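Side-chain contacts in DisA protein (Sorangium cellulosum, PDB 6CCA), which probably methylates the alpha-carbon of polyketide intermediates on the disorazol assembly line, building gem-dimethyl groups with methyl groups from S-adenosylmethionine: residues D352-F357 with S367-S372; N307-T312 with R316-S321; G102-S107 with A348-G353; L332-M337 with G377-E382. All coordinates share one frame; numbering follows the deposited sequence.

Contact 1: D352-F357 with S367-S372; sequences DGWWLF and SPLLSS
Pro368 points its CD at the indole of Trp354, over the middle of one face, the pyrrolidine crossing the ring at about a right angle. This CH-pi contact places Pro368 CD 3.5 Å from the centroid of the six-membered ring and only 16° off the ring normal. Trp354 has CG anti to the backbone N (chi1 -172°), which swings the indole across the proline. Farther along the same ring, Leu369 CD1 comes within 3.9 Å of Trp354 CH2, and Ser367 CB packs against CZ2, so three consecutive residues follow the indole. The pyrrolidine also rests on the backbone: Trp354 O is 3.3 Å from Pro368 CD, and this buried carbonyl has no hydrogen-bonding partner.

Phe357 meets the other part of the turn. With chi1 at 65° its ring is turned toward residues 367-368, and Ser367 O sits over one face toward the rim, 3.3 Å from Phe357 CE1. Phe357 CD1 adds a looser contact with Pro368 CB.

Around this first shell, polar bonds fix the loop. Ser367 OG accepts from Leu369 N at 2.9 Å, an ST turn, and is also bonded to Met364 O, while Trp354 NE1 reaches Trp366 O and so pins the indole to the chain just before the serine. Both segments belong to the long connection between helices 342-346 and 372-381. Leu344 of the first helix packs on Trp354 and Leu369, and Ser371 caps the start of the second by bonding Met374 N.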
# COMPACT_ATOMS: atom_id res chain seq x y z
N ASP A 352 -7.74 8.70 -5.91
CA ASP A 352 -9.10 8.23 -5.60
C ASP A 352 -9.12 6.97 -4.78
O ASP A 352 -9.95 6.81 -3.91
CB ASP A 352 -9.85 7.96 -6.91
CG ASP A 352 -10.20 9.24 -7.69
OD1 ASP A 352 -9.97 10.36 -7.25
OD2 ASP A 352 -10.73 9.10 -8.80
N GLY A 353 -8.18 6.07 -5.08
CA GLY A 353 -8.08 4.78 -4.38
C GLY A 353 -7.93 4.91 -2.87
O GLY A 353 -8.41 4.06 -2.10
N TRP A 354 -7.18 5.95 -2.43
CA TRP A 354 -7.01 6.24 -1.00
C TRP A 354 -8.36 6.50 -0.29
O TRP A 354 -8.54 6.11 0.87
CB TRP A 354 -6.14 7.51 -0.85
CG TRP A 354 -5.73 7.84 0.57
CD1 TRP A 354 -6.35 8.70 1.39
CD2 TRP A 354 -4.60 7.34 1.30
NE1 TRP A 354 -5.69 8.79 2.59
CE2 TRP A 354 -4.61 7.98 2.56
CE3 TRP A 354 -3.61 6.42 1.04
CZ2 TRP A 354 -3.68 7.72 3.52
CZ3 TRP A 354 -2.67 6.15 1.99
CH2 TRP A 354 -2.70 6.80 3.23
N TRP A 355 -9.29 7.17 -1.00
CA TRP A 355 -10.50 7.69 -0.34
C TRP A 355 -11.77 6.86 -0.68
O TRP A 355 -12.94 7.25 -0.35
CB TRP A 355 -10.71 9.15 -0.73
CG TRP A 355 -9.69 10.06 -0.16
CD1 TRP A 355 -8.69 10.68 -0.83
CD2 TRP A 355 -9.54 10.43 1.20
NE1 TRP A 355 -7.91 11.41 0.03
CE2 TRP A 355 -8.42 11.28 1.29
CE3 TRP A 355 -10.22 10.08 2.37
CZ2 TRP A 355 -7.94 11.76 2.52
CZ3 TRP A 355 -9.75 10.56 3.56
CH2 TRP A 355 -8.64 11.41 3.63
N LEU A 356 -11.53 5.69 -1.30
CA LEU A 356 -12.65 4.87 -1.85
C LEU A 356 -13.46 4.28 -0.74
O LEU A 356 -14.65 4.08 -0.86
CB LEU A 356 -12.05 3.79 -2.80
CG LEU A 356 -13.02 3.08 -3.76
CD1 LEU A 356 -13.63 4.00 -4.82
CD2 LEU A 356 -12.31 1.93 -4.43
N PHE A 357 -12.81 3.99 0.39
CA PHE A 357 -13.44 3.31 1.49
C PHE A 357 -14.76 3.93 1.98
O PHE A 357 -14.84 5.14 2.15
CB PHE A 357 -12.47 3.11 2.67
CG PHE A 357 -12.02 4.38 3.32
CD1 PHE A 357 -10.99 5.14 2.76
CD2 PHE A 357 -12.64 4.84 4.47
CE1 PHE A 357 -10.58 6.34 3.36
CE2 PHE A 357 -12.24 6.03 5.06
CZ PHE A 357 -11.21 6.79 4.51
N SER A 367 -7.68 7.43 6.15
CA SER A 367 -6.90 6.49 5.42
C SER A 367 -7.71 5.25 5.08
O SER A 367 -8.69 4.95 5.73
CB SER A 367 -5.71 6.10 6.25
OG SER A 367 -5.88 4.89 6.98
N PRO A 368 -7.27 4.53 4.06
CA PRO A 368 -7.83 3.22 3.81
C PRO A 368 -7.05 2.12 4.49
O PRO A 368 -7.35 0.95 4.23
CB PRO A 368 -7.72 3.10 2.31
CG PRO A 368 -6.41 3.78 2.04
CD PRO A 368 -6.32 4.94 3.00
N LEU A 369 -6.10 2.46 5.34
CA LEU A 369 -5.10 1.47 5.82
C LEU A 369 -5.45 0.83 7.13
O LEU A 369 -6.20 1.44 7.94
CB LEU A 369 -3.74 2.17 5.99
CG LEU A 369 -3.12 2.81 4.75
CD1 LEU A 369 -1.77 3.50 5.10
CD2 LEU A 369 -2.95 1.84 3.60
N LEU A 370 -4.86 -0.34 7.39
CA LEU A 370 -4.97 -1.01 8.65
C LEU A 370 -3.64 -1.30 9.23
O LEU A 370 -2.68 -1.60 8.51
CB LEU A 370 -5.76 -2.34 8.53
CG LEU A 370 -7.29 -2.26 8.44
CD1 LEU A 370 -7.80 -1.72 7.16
CD2 LEU A 370 -7.78 -3.70 8.54
N SER A 371 -3.51 -1.22 10.56
CA SER A 371 -2.30 -1.64 11.20
C SER A 371 -2.17 -3.19 11.21
O SER A 371 -3.12 -3.84 10.90
CB SER A 371 -2.26 -1.22 12.69
OG SER A 371 -3.26 -1.91 13.41
N SER A 372 -1.02 -3.75 11.60
CA SER A 372 -0.91 -5.20 11.61
C SER A 372 -1.95 -5.82 12.56
O SER A 372 -2.58 -6.83 12.18
CB SER A 372 0.50 -5.76 11.91
OG SER A 372 1.33 -5.59 10.75

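Contact 2: N307-T312 with R316-S321; sequences NVVHAT and RSTLQS
The turn that follows strand 300-306 in the methyltransferase domain packs here on the helix it leads into, a strand-loop-helix connection of the Rossmann-like fold. Thr312 and Thr318 reach toward each other tip to tip, and their hydroxyls share a hydrogen bond of 2.6 Å between Thr312 OG1 and Thr318 OG1, in which either could be the donor. Thr312 extends its hydroxyl anti to the backbone N (chi1 -180°), in the direction of the helix. Thr318 CG2 points instead at the valine, sliding past it with 4.2 Å between Val309 CG1 and Thr318 CG2. The loop is shaped by a type I turn from Val308 to Ala311, closed by Ala311 N to Val308 O at 2.9 Å, and by an inverse gamma turn centred on Ala311. Arg363 bonds the carbonyls of His310 and Thr312 in the same loop.

Thr318 OG1 is held by two hydrogen-bond partners, Thr312 OG1 and Asn314 O, which ties the loop hydroxyl to the first turn of the helix. One hydroxyl-hydroxyl bond between buried residues, with methyl packing beside it, thus joins loop and helix.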
# COMPACT_ATOMS: atom_id res chain seq x y z
N ASN A 307 -0.08 -4.01 -1.86
CA ASN A 307 -0.40 -2.61 -1.61
C ASN A 307 -1.63 -2.14 -2.39
O ASN A 307 -1.63 -1.03 -2.90
CB ASN A 307 0.82 -1.65 -1.79
CG ASN A 307 1.80 -1.72 -0.59
OD1 ASN A 307 1.46 -1.34 0.51
ND2 ASN A 307 3.04 -2.26 -0.82
N VAL A 308 -2.61 -3.03 -2.57
CA VAL A 308 -3.78 -2.73 -3.32
C VAL A 308 -5.11 -3.19 -2.70
O VAL A 308 -6.17 -2.58 -2.95
CB VAL A 308 -3.67 -3.44 -4.74
CG1 VAL A 308 -2.54 -2.83 -5.57
CG2 VAL A 308 -3.49 -4.97 -4.60
N VAL A 309 -5.11 -4.22 -1.83
CA VAL A 309 -6.40 -4.72 -1.33
C VAL A 309 -7.15 -3.68 -0.50
O VAL A 309 -8.41 -3.70 -0.42
CB VAL A 309 -6.24 -6.04 -0.52
CG1 VAL A 309 -7.53 -6.50 0.16
CG2 VAL A 309 -5.80 -7.16 -1.46
N HIS A 310 -6.39 -2.78 0.14
CA HIS A 310 -7.07 -1.66 0.88
C HIS A 310 -7.88 -0.70 -0.06
O HIS A 310 -8.67 0.10 0.43
CB HIS A 310 -6.06 -0.81 1.63
CG HIS A 310 -5.13 -0.05 0.72
ND1 HIS A 310 -3.90 -0.55 0.33
CD2 HIS A 310 -5.29 1.12 0.07
CE1 HIS A 310 -3.35 0.29 -0.53
NE2 HIS A 310 -4.16 1.33 -0.68
N ALA A 311 -7.67 -0.73 -1.36
CA ALA A 311 -8.39 0.20 -2.29
C ALA A 311 -9.71 -0.35 -2.71
O ALA A 311 -9.88 -0.75 -3.86
CB ALA A 311 -7.56 0.54 -3.51
N THR A 312 -10.64 -0.38 -1.76
CA THR A 312 -11.92 -0.99 -1.97
C THR A 312 -12.94 -0.29 -1.09
O THR A 312 -12.60 0.25 -0.05
CB THR A 312 -11.88 -2.51 -1.61
OG1 THR A 312 -13.18 -3.08 -1.85
CG2 THR A 312 -11.53 -2.72 -0.15
N ARG A 316 -14.49 -6.11 4.15
CA ARG A 316 -15.02 -7.42 4.52
C ARG A 316 -15.57 -8.15 3.30
O ARG A 316 -15.38 -9.36 3.14
CB ARG A 316 -16.11 -7.28 5.58
CG ARG A 316 -15.58 -6.93 6.97
CD ARG A 316 -16.71 -6.87 7.98
NE ARG A 316 -16.28 -6.24 9.23
CZ ARG A 316 -15.72 -6.90 10.24
NH1 ARG A 316 -15.52 -8.21 10.15
NH2 ARG A 316 -15.36 -6.25 11.34
N SER A 317 -16.26 -7.41 2.43
CA SER A 317 -16.83 -7.95 1.26
C SER A 317 -15.72 -8.39 0.27
O SER A 317 -15.81 -9.41 -0.40
CB SER A 317 -17.70 -6.82 0.63
OG SER A 317 -18.21 -7.24 -0.58
N THR A 318 -14.69 -7.57 0.16
CA THR A 318 -13.58 -7.88 -0.71
C THR A 318 -12.85 -9.13 -0.23
O THR A 318 -12.53 -10.00 -1.03
CB THR A 318 -12.66 -6.65 -0.79
OG1 THR A 318 -13.32 -5.62 -1.54
CG2 THR A 318 -11.32 -6.96 -1.48
N LEU A 319 -12.69 -9.26 1.07
CA LEU A 319 -12.10 -10.45 1.65
C LEU A 319 -12.92 -11.71 1.40
O LEU A 319 -12.34 -12.78 1.16
CB LEU A 319 -11.86 -10.30 3.14
CG LEU A 319 -10.80 -9.24 3.48
CD1 LEU A 319 -10.81 -8.99 4.99
CD2 LEU A 319 -9.40 -9.65 3.00
N GLN A 320 -14.25 -11.58 1.42
CA GLN A 320 -15.12 -12.72 1.18
C GLN A 320 -15.02 -13.11 -0.27
O GLN A 320 -15.06 -14.30 -0.57
CB GLN A 320 -16.58 -12.44 1.63
CG GLN A 320 -16.72 -12.43 3.14
CD GLN A 320 -16.37 -13.76 3.79
OE1 GLN A 320 -16.71 -14.85 3.25
NE2 GLN A 320 -15.71 -13.71 4.91
N SER A 321 -14.82 -12.16 -1.19
CA SER A 321 -14.68 -12.56 -2.59
C SER A 321 -13.37 -13.28 -2.79
O SER A 321 -13.28 -14.21 -3.57
CB SER A 321 -14.70 -11.41 -3.59
OG SER A 321 -15.92 -10.79 -3.54

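Contact 3: G102-S107 with A348-G353; sequences GRLYDS and AGLLDG
Leu104 sets its CD2 methyl against the peptide carbonyl of Gly349 and the end of Leu350, the two residues it meets in segment 348-353. The contact joins helix 102-114, from the helical N-terminal part of the chain, to the short 3-10 turn at 348-350 that follows helix 342-346, a short way after strand 330-337 of the methyltransferase sheet. It is van der Waals packing of a leucine on a backbone carbonyl and a second leucine, with no hydrogen bond across it.

Leu104 has its CG anti to the backbone N (chi1 180°), which carries both methyls out from the helix toward the turn. The backbones come closest at Leu104 and Gly349, whose CA atoms are 6.7 Å apart. With no side chain on Gly349, the Leu104 methyls lie directly on its backbone. Leu350 starts out in the opposite sense, its CB directed away from the helix, but its branch bends back, and the two leucines cross obliquely.

Helix 165-169 closes over the pair, with Leu169 on Leu104 and both Tyr165 and Leu168 on Leu350, while Thr345 of helix 342-346 also touches Leu104. The turn itself is held by Leu351 N bonding Ala348 O at 2.9 Å. Gly349 O is not left to the methyls alone, since it accepts a hydrogen bond from Trp355 NE1. Leu104 CD2 stands 3.5 Å from Gly349 O and 3.8 Å from Leu350 CD2, bridging carbonyl and methyl.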
# COMPACT_ATOMS: atom_id res chain seq x y z
N GLY A 102 -12.05 17.61 0.36
CA GLY A 102 -12.50 17.97 1.67
C GLY A 102 -11.87 17.20 2.81
O GLY A 102 -11.41 17.82 3.79
N ARG A 103 -11.90 15.86 2.73
CA ARG A 103 -11.40 15.02 3.80
C ARG A 103 -9.82 15.11 3.77
O ARG A 103 -9.22 15.21 4.82
CB ARG A 103 -11.85 13.55 3.68
CG ARG A 103 -13.33 13.32 3.97
CD ARG A 103 -13.75 11.89 3.65
NE ARG A 103 -13.82 11.70 2.20
CZ ARG A 103 -14.04 10.54 1.59
NH1 ARG A 103 -14.21 9.42 2.29
NH2 ARG A 103 -14.05 10.51 0.28
N LEU A 104 -9.20 15.17 2.61
CA LEU A 104 -7.72 15.37 2.62
C LEU A 104 -7.37 16.69 3.39
O LEU A 104 -6.49 16.75 4.22
CB LEU A 104 -7.18 15.44 1.19
CG LEU A 104 -5.64 15.66 1.06
CD1 LEU A 104 -4.84 14.69 1.89
CD2 LEU A 104 -5.24 15.65 -0.41
N TYR A 105 -8.11 17.75 3.07
CA TYR A 105 -7.91 19.05 3.71
C TYR A 105 -8.04 18.93 5.17
O TYR A 105 -7.15 19.39 5.89
CB TYR A 105 -8.91 20.07 3.11
CG TYR A 105 -8.97 21.42 3.84
CD1 TYR A 105 -8.00 22.38 3.63
CD2 TYR A 105 -10.03 21.73 4.71
CE1 TYR A 105 -8.05 23.62 4.30
CE2 TYR A 105 -10.11 22.96 5.34
CZ TYR A 105 -9.12 23.91 5.12
OH TYR A 105 -9.14 25.16 5.76
N ASP A 106 -9.11 18.30 5.69
CA ASP A 106 -9.20 18.11 7.13
C ASP A 106 -8.01 17.34 7.68
O ASP A 106 -7.50 17.64 8.78
CB ASP A 106 -10.46 17.37 7.57
CG ASP A 106 -11.78 18.12 7.16
OD1 ASP A 106 -11.79 19.37 6.96
OD2 ASP A 106 -12.78 17.39 7.00
N SER A 107 -7.61 16.27 6.98
CA SER A 107 -6.42 15.54 7.42
C SER A 107 -5.13 16.41 7.44
O SER A 107 -4.33 16.30 8.39
CB SER A 107 -6.20 14.29 6.51
OG SER A 107 -5.14 13.53 7.07
N ALA A 348 -0.04 9.58 -1.82
CA ALA A 348 -1.15 8.61 -2.07
C ALA A 348 -2.50 9.23 -1.73
O ALA A 348 -3.50 8.95 -2.38
CB ALA A 348 -0.90 7.33 -1.27
N GLY A 349 -2.54 10.16 -0.76
CA GLY A 349 -3.79 10.89 -0.42
C GLY A 349 -4.46 11.75 -1.46
O GLY A 349 -5.61 12.24 -1.29
N LEU A 350 -3.71 12.02 -2.54
CA LEU A 350 -4.23 12.75 -3.64
C LEU A 350 -5.01 11.81 -4.60
O LEU A 350 -5.67 12.31 -5.48
CB LEU A 350 -3.10 13.41 -4.45
CG LEU A 350 -2.34 14.51 -3.72
CD1 LEU A 350 -1.03 14.78 -4.42
CD2 LEU A 350 -3.17 15.76 -3.59
N LEU A 351 -4.96 10.50 -4.40
CA LEU A 351 -5.53 9.54 -5.39
C LEU A 351 -6.89 9.02 -4.95
O LEU A 351 -7.16 8.90 -3.75
CB LEU A 351 -4.59 8.34 -5.56
CG LEU A 351 -3.24 8.61 -6.22
CD1 LEU A 351 -2.30 7.39 -6.14
CD2 LEU A 351 -3.45 9.08 -7.63
N ASP A 352 -7.74 8.70 -5.91
CA ASP A 352 -9.10 8.23 -5.60
C ASP A 352 -9.12 6.97 -4.78
O ASP A 352 -9.95 6.81 -3.91
CB ASP A 352 -9.85 7.96 -6.91
CG ASP A 352 -10.20 9.24 -7.69
OD1 ASP A 352 -9.97 10.36 -7.25
OD2 ASP A 352 -10.73 9.10 -8.80
N GLY A 353 -8.18 6.07 -5.08
CA GLY A 353 -8.08 4.78 -4.38
C GLY A 353 -7.93 4.91 -2.87
O GLY A 353 -8.41 4.06 -2.10

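Contact 4: L332-M337 with G377-E382; sequences LVLNEM and GLLEEE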
# COMPACT_ATOMS: atom_id res chain seq x y z
N LEU A 332 -3.84 -16.02 1.53
CA LEU A 332 -3.78 -14.62 1.14
C LEU A 332 -2.46 -14.04 1.62
O LEU A 332 -2.09 -14.26 2.79
CB LEU A 332 -4.94 -13.90 1.76
CG LEU A 332 -4.95 -12.39 1.58
CD1 LEU A 332 -5.04 -12.02 0.09
CD2 LEU A 332 -6.12 -11.75 2.33
N VAL A 333 -1.71 -13.44 0.71
CA VAL A 333 -0.43 -12.81 1.04
C VAL A 333 -0.61 -11.32 0.75
O VAL A 333 -0.90 -10.90 -0.41
CB VAL A 333 0.69 -13.39 0.19
CG1 VAL A 333 1.99 -12.65 0.52
CG2 VAL A 333 0.79 -14.89 0.42
N LEU A 334 -0.52 -10.52 1.81
CA LEU A 334 -0.61 -9.07 1.69
C LEU A 334 0.73 -8.39 1.95
O LEU A 334 1.44 -8.79 2.91
CB LEU A 334 -1.64 -8.52 2.70
CG LEU A 334 -3.05 -9.00 2.66
CD1 LEU A 334 -3.88 -8.52 3.86
CD2 LEU A 334 -3.71 -8.54 1.36
N ASN A 335 1.04 -7.38 1.13
CA ASN A 335 2.06 -6.41 1.45
C ASN A 335 1.34 -5.08 1.57
O ASN A 335 0.70 -4.62 0.58
CB ASN A 335 3.07 -6.38 0.33
CG ASN A 335 4.21 -5.39 0.59
OD1 ASN A 335 4.23 -4.69 1.61
ND2 ASN A 335 5.21 -5.42 -0.30
N GLU A 336 1.33 -4.52 2.76
CA GLU A 336 0.53 -3.37 3.08
C GLU A 336 1.27 -2.32 3.93
O GLU A 336 2.11 -2.64 4.76
CB GLU A 336 -0.76 -3.76 3.88
CG GLU A 336 -1.91 -4.28 3.01
CD GLU A 336 -2.58 -3.13 2.23
OE1 GLU A 336 -2.68 -2.00 2.71
OE2 GLU A 336 -3.03 -3.37 1.11
N MET A 337 0.90 -1.06 3.74
CA MET A 337 1.41 -0.00 4.59
C MET A 337 0.48 -0.01 5.83
O MET A 337 -0.75 -0.04 5.67
CB MET A 337 1.40 1.37 3.85
CG MET A 337 2.17 1.29 2.53
SD MET A 337 3.97 1.06 2.82
CE MET A 337 4.43 0.86 1.09
N GLY A 377 -6.93 -9.04 13.37
CA GLY A 377 -8.31 -9.17 13.92
C GLY A 377 -9.35 -9.23 12.86
O GLY A 377 -10.26 -10.08 12.87
N LEU A 378 -9.22 -8.39 11.85
CA LEU A 378 -10.19 -8.46 10.79
C LEU A 378 -10.17 -9.78 9.96
O LEU A 378 -11.27 -10.31 9.61
CB LEU A 378 -10.05 -7.28 9.81
CG LEU A 378 -11.04 -7.15 8.64
CD1 LEU A 378 -12.47 -6.96 9.08
CD2 LEU A 378 -10.66 -6.05 7.67
N LEU A 379 -8.99 -10.26 9.63
CA LEU A 379 -8.88 -11.44 8.77
C LEU A 379 -9.46 -12.62 9.61
O LEU A 379 -10.14 -13.50 9.05
CB LEU A 379 -7.44 -11.73 8.45
CG LEU A 379 -6.91 -10.74 7.39
CD1 LEU A 379 -5.43 -10.68 7.38
CD2 LEU A 379 -7.45 -11.12 5.97
N GLU A 380 -9.08 -12.66 10.90
CA GLU A 380 -9.71 -13.70 11.81
C GLU A 380 -11.22 -13.65 11.84
O GLU A 380 -11.88 -14.71 11.71
CB GLU A 380 -9.13 -13.58 13.23
CG GLU A 380 -7.74 -14.10 13.28
CD GLU A 380 -6.99 -13.80 14.57
OE1 GLU A 380 -7.53 -13.03 15.36
OE2 GLU A 380 -5.87 -14.32 14.77
N GLU A 381 -11.81 -12.47 11.96
CA GLU A 381 -13.25 -12.35 11.93
C GLU A 381 -13.85 -12.82 10.66
O GLU A 381 -14.99 -13.26 10.66
CB GLU A 381 -13.72 -10.91 12.13
CG GLU A 381 -13.55 -10.42 13.53
CD GLU A 381 -13.69 -8.92 13.65
OE1 GLU A 381 -14.38 -8.26 12.85
OE2 GLU A 381 -13.11 -8.40 14.58
N GLU A 382 -13.15 -12.66 9.55
CA GLU A 382 -13.64 -13.08 8.25
C GLU A 382 -13.35 -14.53 7.95
O GLU A 382 -13.55 -15.00 6.82
CB GLU A 382 -13.07 -12.13 7.15
CG GLU A 382 -13.66 -10.70 7.23
CD GLU A 382 -15.19 -10.68 7.21
OE1 GLU A 382 -15.78 -11.23 6.27
OE2 GLU A 382 -15.76 -10.09 8.16
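Strand 332-337 and the end of helix 372-381 face each other at a distance suited to side chains alone, with Leu332 and Leu379 the nearest backbone pair at 9.7 Å between CA atoms. Leu379 spans this gap almost single-handedly. Its CB points at the strand, and its two methyls divide the work: CD2 meets Leu332 CD2 at 3.9 Å, whereas CD1 makes a looser contact with Leu334 CD1 at 4.4 Å. Leu332 and Leu334, two residues apart on an extended strand, both direct their CB atoms at the helix.

Leu332 and Leu379 cross at about a right angle, so that the methyl of one meets the methyl of the other without the branches lying side by side. Leu379, with CG anti to the carbonyl carbon (chi1 -76°), spreads its two methyls toward Leu332 and Leu334.

This is helix-on-sheet packing, with helix 372-381 against one face of the central sheet of the methyltransferase fold. The strand runs parallel to 300-306 and antiparallel to 402-409, and Ile405 of the latter also touches Leu379. Leu319 of helix 315-325 packs on both Leu332 and Leu379, filling out the apolar layer.

Past the leucines the chemistry changes: Glu381 and Glu382 form salt bridges with Arg316, and Glu382 also bonds Gln320. The leucine contact is purely apolar and little directional, whereas these charged pairs add directed polar links to helix 315-325 beside it.

From the N terminus, helix 102-114 comes first and waits some 240 residues for its partner in contact 3, a long-range closure that spans the sheet strands up to 330-337. Within that span contact 2 closes a short loop, tying the end of strand 300-306 to helix 315-325. Strand 332-337 then opens contact 4, which closes only at helix 372-381 and encloses contact 1, a local closure within the intervening loop. Contacts 3 and 4 cross, as their segments alternate. Contacts 1 and 3 share Asp352 and Gly353, and Arg316 joins contact 2 to contact 4. Contact 1 touches contacts 2 and 4 as well, so that the 348-372 loop connects the N-terminal helices to the methyltransferase sheet.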